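Local structure of copper-containing nitrite reductase (Thermus scotoductus, 6HBE) at residues 221-226 against 251-256; 142-147 against 197-202; 261-266 against 277-282. The protein probably catalyses the one-electron reduction of nitrite to nitric oxide, working as a copper-containing homotrimer with cytochrome c as electron donor. All coordinates share one frame; numbering follows the deposited sequence.

Contact 1 (221-226 against 251-256)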
# COMPACT_ATOMS: atom_id res chain seq x y z
N ILE C 221 -3.10 -27.03 -1.87
CA ILE C 221 -3.60 -26.47 -0.61
C ILE C 221 -2.59 -26.90 0.43
O ILE C 221 -2.39 -28.11 0.59
CB ILE C 221 -5.03 -27.00 -0.26
CG1 ILE C 221 -6.03 -26.54 -1.33
CG2 ILE C 221 -5.51 -26.52 1.10
CD1 ILE C 221 -7.45 -27.04 -1.18
N PHE C 222 -1.94 -25.94 1.10
CA PHE C 222 -0.88 -26.23 2.06
C PHE C 222 -1.46 -27.00 3.25
O PHE C 222 -2.44 -26.59 3.87
CB PHE C 222 -0.15 -24.96 2.58
CG PHE C 222 0.48 -24.11 1.50
CD1 PHE C 222 1.28 -24.67 0.53
CD2 PHE C 222 0.31 -22.73 1.52
CE1 PHE C 222 1.89 -23.88 -0.45
CE2 PHE C 222 0.90 -21.94 0.54
CZ PHE C 222 1.71 -22.51 -0.43
N GLU C 223 -0.85 -28.14 3.56
CA GLU C 223 -1.41 -29.03 4.58
C GLU C 223 -1.21 -28.47 5.99
O GLU C 223 -2.18 -28.40 6.77
CB GLU C 223 -0.83 -30.43 4.44
CG GLU C 223 -0.98 -30.95 2.99
CD GLU C 223 -0.80 -32.43 2.86
OE1 GLU C 223 -1.38 -33.17 3.67
OE2 GLU C 223 -0.08 -32.85 1.92
N TYR C 224 0.03 -28.12 6.31
CA TYR C 224 0.38 -27.56 7.63
C TYR C 224 1.29 -26.35 7.45
O TYR C 224 2.22 -26.43 6.67
CB TYR C 224 1.12 -28.59 8.49
CG TYR C 224 0.47 -29.96 8.62
CD1 TYR C 224 -0.87 -30.09 9.02
CD2 TYR C 224 1.20 -31.13 8.39
CE1 TYR C 224 -1.48 -31.35 9.13
CE2 TYR C 224 0.61 -32.41 8.51
CZ TYR C 224 -0.73 -32.51 8.87
OH TYR C 224 -1.31 -33.76 9.00
N MET C 225 1.06 -25.28 8.20
CA MET C 225 1.93 -24.11 8.21
C MET C 225 2.21 -23.68 9.64
O MET C 225 1.38 -23.84 10.50
CB MET C 225 1.30 -22.93 7.46
CG MET C 225 0.55 -23.29 6.20
SD MET C 225 0.17 -21.90 5.11
CE MET C 225 -0.75 -20.84 6.22
N TYR C 226 3.38 -23.09 9.86
CA TYR C 226 3.82 -22.67 11.19
C TYR C 226 4.25 -21.21 11.14
O TYR C 226 5.26 -20.88 10.51
CB TYR C 226 4.97 -23.58 11.66
CG TYR C 226 4.63 -25.05 11.52
CD1 TYR C 226 4.90 -25.75 10.33
CD2 TYR C 226 4.03 -25.75 12.56
CE1 TYR C 226 4.57 -27.10 10.20
CE2 TYR C 226 3.70 -27.10 12.44
CZ TYR C 226 3.97 -27.77 11.27
OH TYR C 226 3.65 -29.10 11.13
N ILE C 251 6.18 -24.25 5.81
CA ILE C 251 5.02 -24.87 5.17
C ILE C 251 5.40 -26.34 4.81
O ILE C 251 6.46 -26.57 4.24
CB ILE C 251 4.64 -24.07 3.91
CG1 ILE C 251 4.15 -22.66 4.30
CG2 ILE C 251 3.61 -24.79 3.05
CD1 ILE C 251 4.26 -21.66 3.15
N GLU C 252 4.53 -27.29 5.16
CA GLU C 252 4.65 -28.70 4.74
C GLU C 252 3.50 -29.03 3.76
O GLU C 252 2.34 -28.76 4.07
CB GLU C 252 4.56 -29.60 5.98
CG GLU C 252 5.70 -29.42 6.96
CD GLU C 252 5.59 -30.38 8.16
OE1 GLU C 252 4.58 -30.35 8.86
OE2 GLU C 252 6.52 -31.17 8.38
N TRP C 253 3.83 -29.59 2.60
CA TRP C 253 2.88 -29.92 1.57
C TRP C 253 3.42 -31.10 0.76
O TRP C 253 4.61 -31.14 0.43
CB TRP C 253 2.66 -28.67 0.64
CG TRP C 253 1.77 -28.87 -0.60
CD1 TRP C 253 0.43 -29.17 -0.62
CD2 TRP C 253 2.16 -28.70 -1.97
NE1 TRP C 253 -0.01 -29.26 -1.92
CE2 TRP C 253 1.03 -28.98 -2.76
CE3 TRP C 253 3.38 -28.43 -2.60
CZ2 TRP C 253 1.06 -28.92 -4.16
CZ3 TRP C 253 3.40 -28.36 -3.99
CH2 TRP C 253 2.26 -28.62 -4.75
N ARG C 254 2.55 -32.06 0.43
CA ARG C 254 2.87 -33.11 -0.54
C ARG C 254 2.43 -32.74 -1.93
O ARG C 254 1.31 -32.27 -2.12
CB ARG C 254 2.23 -34.44 -0.13
CG ARG C 254 2.97 -35.04 1.05
CD ARG C 254 2.20 -36.15 1.73
NE ARG C 254 1.02 -35.66 2.43
CZ ARG C 254 0.37 -36.34 3.38
NH1 ARG C 254 0.79 -37.54 3.77
NH2 ARG C 254 -0.70 -35.81 3.95
N VAL C 255 3.31 -32.96 -2.90
CA VAL C 255 2.99 -32.72 -4.30
C VAL C 255 1.91 -33.78 -4.65
O VAL C 255 2.14 -34.99 -4.41
CB VAL C 255 4.21 -32.87 -5.23
CG1 VAL C 255 3.83 -32.59 -6.67
CG2 VAL C 255 5.36 -31.93 -4.85
N PRO C 256 0.73 -33.35 -5.16
CA PRO C 256 -0.30 -34.29 -5.60
C PRO C 256 0.20 -35.30 -6.64
O PRO C 256 1.22 -35.08 -7.29
CB PRO C 256 -1.38 -33.36 -6.21
CG PRO C 256 -1.21 -32.06 -5.48
CD PRO C 256 0.27 -31.95 -5.27
O HOH W 1 -0.98 -32.69 -0.77
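E223 and Y224 both face E252 across the strand pair, so the antiparallel meeting of 221-226 with 251-256 contains a classic beta bulge, set in one sheet of the second cupredoxin domain. The evidence is the double use of one carbonyl: E252 O takes an almost straight bond (173°) from Y224 N at 3.3 Å and a weak one from E223 N. E252 N returns a bond to Y224 O at 2.9 Å, after which M225 and I251 form a non-hydrogen-bonded pair.

The packing is tight on the side of F222, M225 and I251. I251 CG2, held anti to its backbone N, lies over a face of the F222 ring, 3.9 Å from its centroid, a CH-pi contact, while W253 CB comes to the ring edge. M225 CG runs alongside I251 CG1 at 4.1 Å. V217 packs on F222 and W253, L215 on I251. W253 NE1 bonds to N83 of the second subunit, whose copper ligand H80 packs on I221. On the opposite face, with Y224, the buried E252 carboxylate has several donors: Y226 OH reaches OE1 from above the carboxylate plane at 2.8 Å, M144 N also bonds to OE1, and OE2 turns to Y199.

E223 and R254, partly exposed, form the more hydrated side, held by polar bonds rather than apolar packing. R254 grips E223 side-on, with carboxylate and guanidinium nearly coplanar (26° apart). Its NH2 meets the syn lone pair of E223 OE1 at 2.7 Å, and its NE gives a bond of 173° to E223 OE2. R254 N also bonds to OE2, at 3.1 Å on the anti side but from the same face as NE. A water then donates both to E223 OE2, at 2.8 Å, and to R254 O.

Contact 2 (142-147 against 197-202)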
# COMPACT_ATOMS: atom_id res chain seq x y z
N TYR C 142 8.42 -31.15 13.05
CA TYR C 142 7.16 -30.64 12.47
C TYR C 142 6.21 -31.83 12.22
O TYR C 142 6.64 -32.99 12.11
CB TYR C 142 7.43 -29.86 11.15
CG TYR C 142 8.23 -28.56 11.34
CD1 TYR C 142 7.62 -27.40 11.86
CD2 TYR C 142 9.56 -28.48 10.97
CE1 TYR C 142 8.36 -26.22 12.03
CE2 TYR C 142 10.30 -27.31 11.14
CZ TYR C 142 9.71 -26.18 11.66
OH TYR C 142 10.47 -25.04 11.82
N ARG C 143 4.91 -31.54 12.15
CA ARG C 143 3.89 -32.59 12.15
C ARG C 143 3.98 -33.61 11.00
O ARG C 143 3.84 -34.83 11.25
CB ARG C 143 2.51 -31.95 12.24
CG ARG C 143 1.34 -32.91 12.17
CD ARG C 143 0.06 -32.26 12.64
NE ARG C 143 -1.09 -32.91 12.06
CZ ARG C 143 -2.34 -32.49 12.20
NH1 ARG C 143 -2.62 -31.44 12.97
NH2 ARG C 143 -3.31 -33.14 11.58
N MET C 144 4.21 -33.16 9.75
CA MET C 144 4.29 -34.08 8.61
C MET C 144 5.55 -34.97 8.68
O MET C 144 5.51 -36.12 8.24
CB MET C 144 4.23 -33.35 7.25
CG MET C 144 4.01 -34.29 6.05
SD MET C 144 3.81 -33.41 4.46
CE MET C 144 2.12 -32.83 4.64
N GLU C 145 6.66 -34.45 9.19
CA GLU C 145 7.84 -35.31 9.44
C GLU C 145 7.53 -36.38 10.48
O GLU C 145 7.82 -37.56 10.26
CB GLU C 145 9.06 -34.49 9.88
CG GLU C 145 10.27 -35.36 10.29
CD GLU C 145 11.62 -34.66 10.23
OE1 GLU C 145 11.73 -33.46 9.87
OE2 GLU C 145 12.63 -35.33 10.54
N ARG C 146 6.91 -36.00 11.58
CA ARG C 146 6.53 -36.96 12.62
C ARG C 146 5.63 -38.04 12.03
O ARG C 146 5.95 -39.23 12.13
CB ARG C 146 5.86 -36.26 13.82
CG ARG C 146 5.44 -37.23 14.93
CD ARG C 146 4.87 -36.57 16.18
NE ARG C 146 3.60 -35.88 15.95
CZ ARG C 146 3.39 -34.55 15.88
NH1 ARG C 146 4.38 -33.67 16.01
NH2 ARG C 146 2.16 -34.11 15.66
N GLU C 147 4.53 -37.61 11.40
CA GLU C 147 3.55 -38.52 10.76
C GLU C 147 4.12 -39.47 9.70
O GLU C 147 3.69 -40.62 9.64
CB GLU C 147 2.36 -37.74 10.16
CG GLU C 147 1.43 -37.12 11.22
CD GLU C 147 0.37 -36.18 10.63
OE1 GLU C 147 0.45 -35.81 9.44
OE2 GLU C 147 -0.56 -35.82 11.34
N GLY C 197 3.93 -36.84 -5.40
CA GLY C 197 4.08 -37.49 -4.09
C GLY C 197 5.20 -36.99 -3.18
O GLY C 197 5.24 -37.38 -2.04
N ASP C 198 6.14 -36.16 -3.65
CA ASP C 198 7.21 -35.63 -2.76
C ASP C 198 6.65 -34.88 -1.54
O ASP C 198 5.68 -34.08 -1.67
CB ASP C 198 8.11 -34.61 -3.49
CG ASP C 198 9.25 -35.22 -4.25
OD1 ASP C 198 9.56 -36.42 -4.07
OD2 ASP C 198 9.84 -34.45 -5.05
N TYR C 199 7.27 -35.11 -0.38
CA TYR C 199 7.07 -34.27 0.80
C TYR C 199 8.02 -33.06 0.71
O TYR C 199 9.25 -33.20 0.85
CB TYR C 199 7.28 -35.10 2.08
CG TYR C 199 7.55 -34.36 3.38
CD1 TYR C 199 7.08 -33.05 3.63
CD2 TYR C 199 8.25 -35.01 4.42
CE1 TYR C 199 7.35 -32.40 4.83
CE2 TYR C 199 8.51 -34.36 5.63
CZ TYR C 199 8.04 -33.07 5.84
OH TYR C 199 8.31 -32.46 7.05
N LEU C 200 7.45 -31.87 0.44
CA LEU C 200 8.21 -30.62 0.42
C LEU C 200 8.11 -29.86 1.74
O LEU C 200 7.03 -29.81 2.33
CB LEU C 200 7.73 -29.70 -0.73
CG LEU C 200 7.74 -30.28 -2.14
CD1 LEU C 200 7.36 -29.21 -3.15
CD2 LEU C 200 9.07 -30.90 -2.57
N ARG C 201 9.22 -29.25 2.18
CA ARG C 201 9.17 -28.27 3.29
C ARG C 201 9.74 -26.93 2.79
O ARG C 201 10.86 -26.87 2.31
CB ARG C 201 9.86 -28.78 4.56
CG ARG C 201 9.54 -27.96 5.83
CD ARG C 201 9.61 -28.82 7.09
NE ARG C 201 10.98 -29.07 7.53
CZ ARG C 201 11.46 -30.20 8.07
NH1 ARG C 201 10.71 -31.29 8.25
NH2 ARG C 201 12.73 -30.23 8.44
N ILE C 202 8.93 -25.86 2.90
CA ILE C 202 9.25 -24.53 2.35
C ILE C 202 9.52 -23.62 3.55
O ILE C 202 8.75 -23.61 4.52
CB ILE C 202 8.08 -23.98 1.48
CG1 ILE C 202 7.77 -24.93 0.31
CG2 ILE C 202 8.40 -22.58 0.94
CD1 ILE C 202 6.42 -24.70 -0.34
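R201 and E145 form the salt bridge of this helix-on-strand contact, R201 NH1 reaching E145 OE1 at 2.9 Å with an N-H...O angle of 164°. Carboxylate and guanidinium are nearly coplanar, and the oxygen is approached on its anti side. The same NH1 gives a second bond to Y199 OH, also at 2.9 Å, though tilted from the guanidinium plane. That hydroxyl is in turn hydrogen-bonded to E252 OE2, so it links the arginine to a buried glutamate. R201 NE turns to Y203 OH.

Further out, Y142 CD2 lies 3.7 Å above one face of the R201 guanidinium, offset toward its rim; with the planes 47° apart this is not a parallel stack. M144 covers a face of Y199: its CG sits 4.1 Å from the ring centroid, and its SD comes obliquely to within 3.4 Å of Y199 CD1, a Met-aromatic contact. Y199 CG is anti to the backbone N (chi1 162°), which carries the ring toward the helix, against M144. With an alanine here, the hydroxyl shared by R201 NH1 and E252 OE2 is gone, and both would probably be left without that partner while a gap opened beside M144.

Y142 is the N-cap residue of helix 143-148, which runs roughly antiparallel to strand 199-208 and also touches strands 248-254 and 222-227, M144 packing on E223, Y224 and R254.

Contact 3 (261-266 against 277-282)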
# COMPACT_ATOMS: atom_id res chain seq x y z
N ASP C 261 3.17 -28.52 -14.04
CA ASP C 261 3.69 -27.34 -13.34
C ASP C 261 2.76 -26.92 -12.18
O ASP C 261 1.56 -26.81 -12.37
CB ASP C 261 3.86 -26.18 -14.32
CG ASP C 261 5.05 -26.34 -15.24
OD1 ASP C 261 5.83 -27.33 -15.10
OD2 ASP C 261 5.21 -25.46 -16.14
N TYR C 262 3.34 -26.70 -11.00
CA TYR C 262 2.65 -26.18 -9.84
C TYR C 262 3.32 -24.84 -9.53
O TYR C 262 4.47 -24.81 -9.08
CB TYR C 262 2.79 -27.15 -8.65
CG TYR C 262 2.05 -28.49 -8.82
CD1 TYR C 262 2.64 -29.57 -9.47
CD2 TYR C 262 0.77 -28.66 -8.31
CE1 TYR C 262 1.97 -30.79 -9.63
CE2 TYR C 262 0.06 -29.87 -8.46
CZ TYR C 262 0.68 -30.94 -9.11
OH TYR C 262 0.01 -32.15 -9.26
N THR C 263 2.62 -23.75 -9.83
CA THR C 263 3.23 -22.41 -9.85
C THR C 263 3.24 -21.81 -8.43
O THR C 263 2.20 -21.73 -7.79
CB THR C 263 2.50 -21.52 -10.88
OG1 THR C 263 2.76 -22.02 -12.19
CG2 THR C 263 2.96 -20.09 -10.81
N LEU C 264 4.40 -21.33 -8.00
CA LEU C 264 4.57 -20.62 -6.72
C LEU C 264 4.41 -19.11 -6.98
O LEU C 264 5.09 -18.55 -7.87
CB LEU C 264 5.96 -20.89 -6.16
CG LEU C 264 6.34 -20.23 -4.84
CD1 LEU C 264 5.56 -20.91 -3.70
CD2 LEU C 264 7.85 -20.29 -4.59
N VAL C 265 3.56 -18.45 -6.21
CA VAL C 265 3.22 -17.05 -6.51
C VAL C 265 2.71 -16.37 -5.23
O VAL C 265 2.19 -17.04 -4.28
CB VAL C 265 2.19 -16.99 -7.68
CG1 VAL C 265 0.83 -17.52 -7.27
CG2 VAL C 265 2.07 -15.59 -8.30
N THR C 266 2.87 -15.05 -5.21
CA THR C 266 2.16 -14.21 -4.23
C THR C 266 0.83 -13.77 -4.84
O THR C 266 0.77 -13.24 -5.97
CB THR C 266 2.95 -12.94 -3.73
OG1 THR C 266 2.05 -12.12 -2.98
CG2 THR C 266 3.53 -12.11 -4.89
N LEU C 277 7.00 -14.76 -9.11
CA LEU C 277 6.29 -15.93 -9.62
C LEU C 277 7.40 -16.93 -10.04
O LEU C 277 8.41 -16.51 -10.64
CB LEU C 277 5.40 -15.53 -10.82
CG LEU C 277 4.48 -16.62 -11.46
CD1 LEU C 277 3.19 -16.05 -12.06
CD2 LEU C 277 5.22 -17.49 -12.48
N GLY C 278 7.25 -18.20 -9.67
CA GLY C 278 8.19 -19.29 -10.08
C GLY C 278 7.44 -20.61 -10.30
O GLY C 278 6.22 -20.67 -10.08
N ILE C 279 8.16 -21.65 -10.77
CA ILE C 279 7.52 -22.93 -11.18
C ILE C 279 8.18 -24.11 -10.45
O ILE C 279 9.41 -24.22 -10.48
CB ILE C 279 7.65 -23.17 -12.71
CG1 ILE C 279 6.85 -22.13 -13.48
CG2 ILE C 279 7.15 -24.57 -13.11
CD1 ILE C 279 7.14 -22.05 -14.97
N LEU C 280 7.36 -24.96 -9.81
CA LEU C 280 7.75 -26.31 -9.38
C LEU C 280 7.31 -27.31 -10.48
O LEU C 280 6.13 -27.49 -10.69
CB LEU C 280 7.07 -26.66 -8.06
CG LEU C 280 7.17 -25.60 -6.94
CD1 LEU C 280 6.48 -26.05 -5.67
CD2 LEU C 280 8.61 -25.21 -6.64
N ARG C 281 8.27 -27.92 -11.19
CA ARG C 281 7.95 -28.76 -12.35
C ARG C 281 7.98 -30.22 -11.95
O ARG C 281 9.05 -30.81 -11.76
CB ARG C 281 8.92 -28.46 -13.51
CG ARG C 281 8.63 -29.23 -14.81
CD ARG C 281 9.16 -28.48 -16.03
NE ARG C 281 8.35 -27.32 -16.38
CZ ARG C 281 8.68 -26.36 -17.27
NH1 ARG C 281 9.86 -26.36 -17.92
NH2 ARG C 281 7.82 -25.38 -17.52
N ALA C 282 6.78 -30.81 -11.80
CA ALA C 282 6.63 -32.15 -11.24
C ALA C 282 6.71 -33.18 -12.38
O ALA C 282 5.93 -33.10 -13.36
CB ALA C 282 5.31 -32.28 -10.48
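R281 leaves its strand with CG opposite the backbone N (chi1 -176°) and then bends about its CG-CD bond (chi3 -74°), which folds the guanidinium back alongside D261 on the neighbouring strand. The two side chains point the same way, and their flat groups are nearly coplanar, 11° apart. The grip is side-on: R281 NE reaches D261 OD1 at 2.8 Å and R281 NH2 reaches OD2 at 3.0 Å, each on a syn lone pair. I279 CG2, turned anti to its backbone N, presses on the same carboxylate, 3.5 Å from D261 CG.

These strands form an antiparallel pair in a sheet of the second cupredoxin domain. Y262 with L280 and L264 with G278 are the hydrogen-bonded pairs; D261 with R281, T263 with I279 and V265 with L277 are the non-hydrogen-bonded ones. Y262 N donates to L280 O, and G278 N to L264 O at 2.8 Å. The reverse bonds run from L280 N to Y262 O and from L264 N to G278 O.

On the face of T263, V265 and L277, T263 CG2 touches L277 CD2 and V265 CG2 meets L277 CD1 at 4.0 Å. The side chain of V265 is about 6 Å from a bound copper and about 5 Å from the side chain of H267, a copper ligand. On the other face A282 CB comes to the edge of the Y262 ring, 3.8 Å from CE1. Y262 OH bonds to V258 O, and D261 O accepts from Q85 NE2 of the second subunit.

Overall arrangement
Going from the N terminus, the three loops follow one another without nesting or crossing. Contact 2 closes the first and longest, bringing helix 143-148 back to strand 199-208. Contact 1 closes the next, which holds strands 234-238 and 241-243, and contact 3 the shortest, around H267 and helix 269-272. Contacts 1 and 2 share a sheet, where strands 199-208 and 248-254 are neighbours; Y224 OH also reaches E147 OE1 on the helix. Contact 3 belongs to another sheet, joined to the first by W253 and V255 against Y262 and by L200 against L280. Contacts 1 and 3 both touch the second subunit.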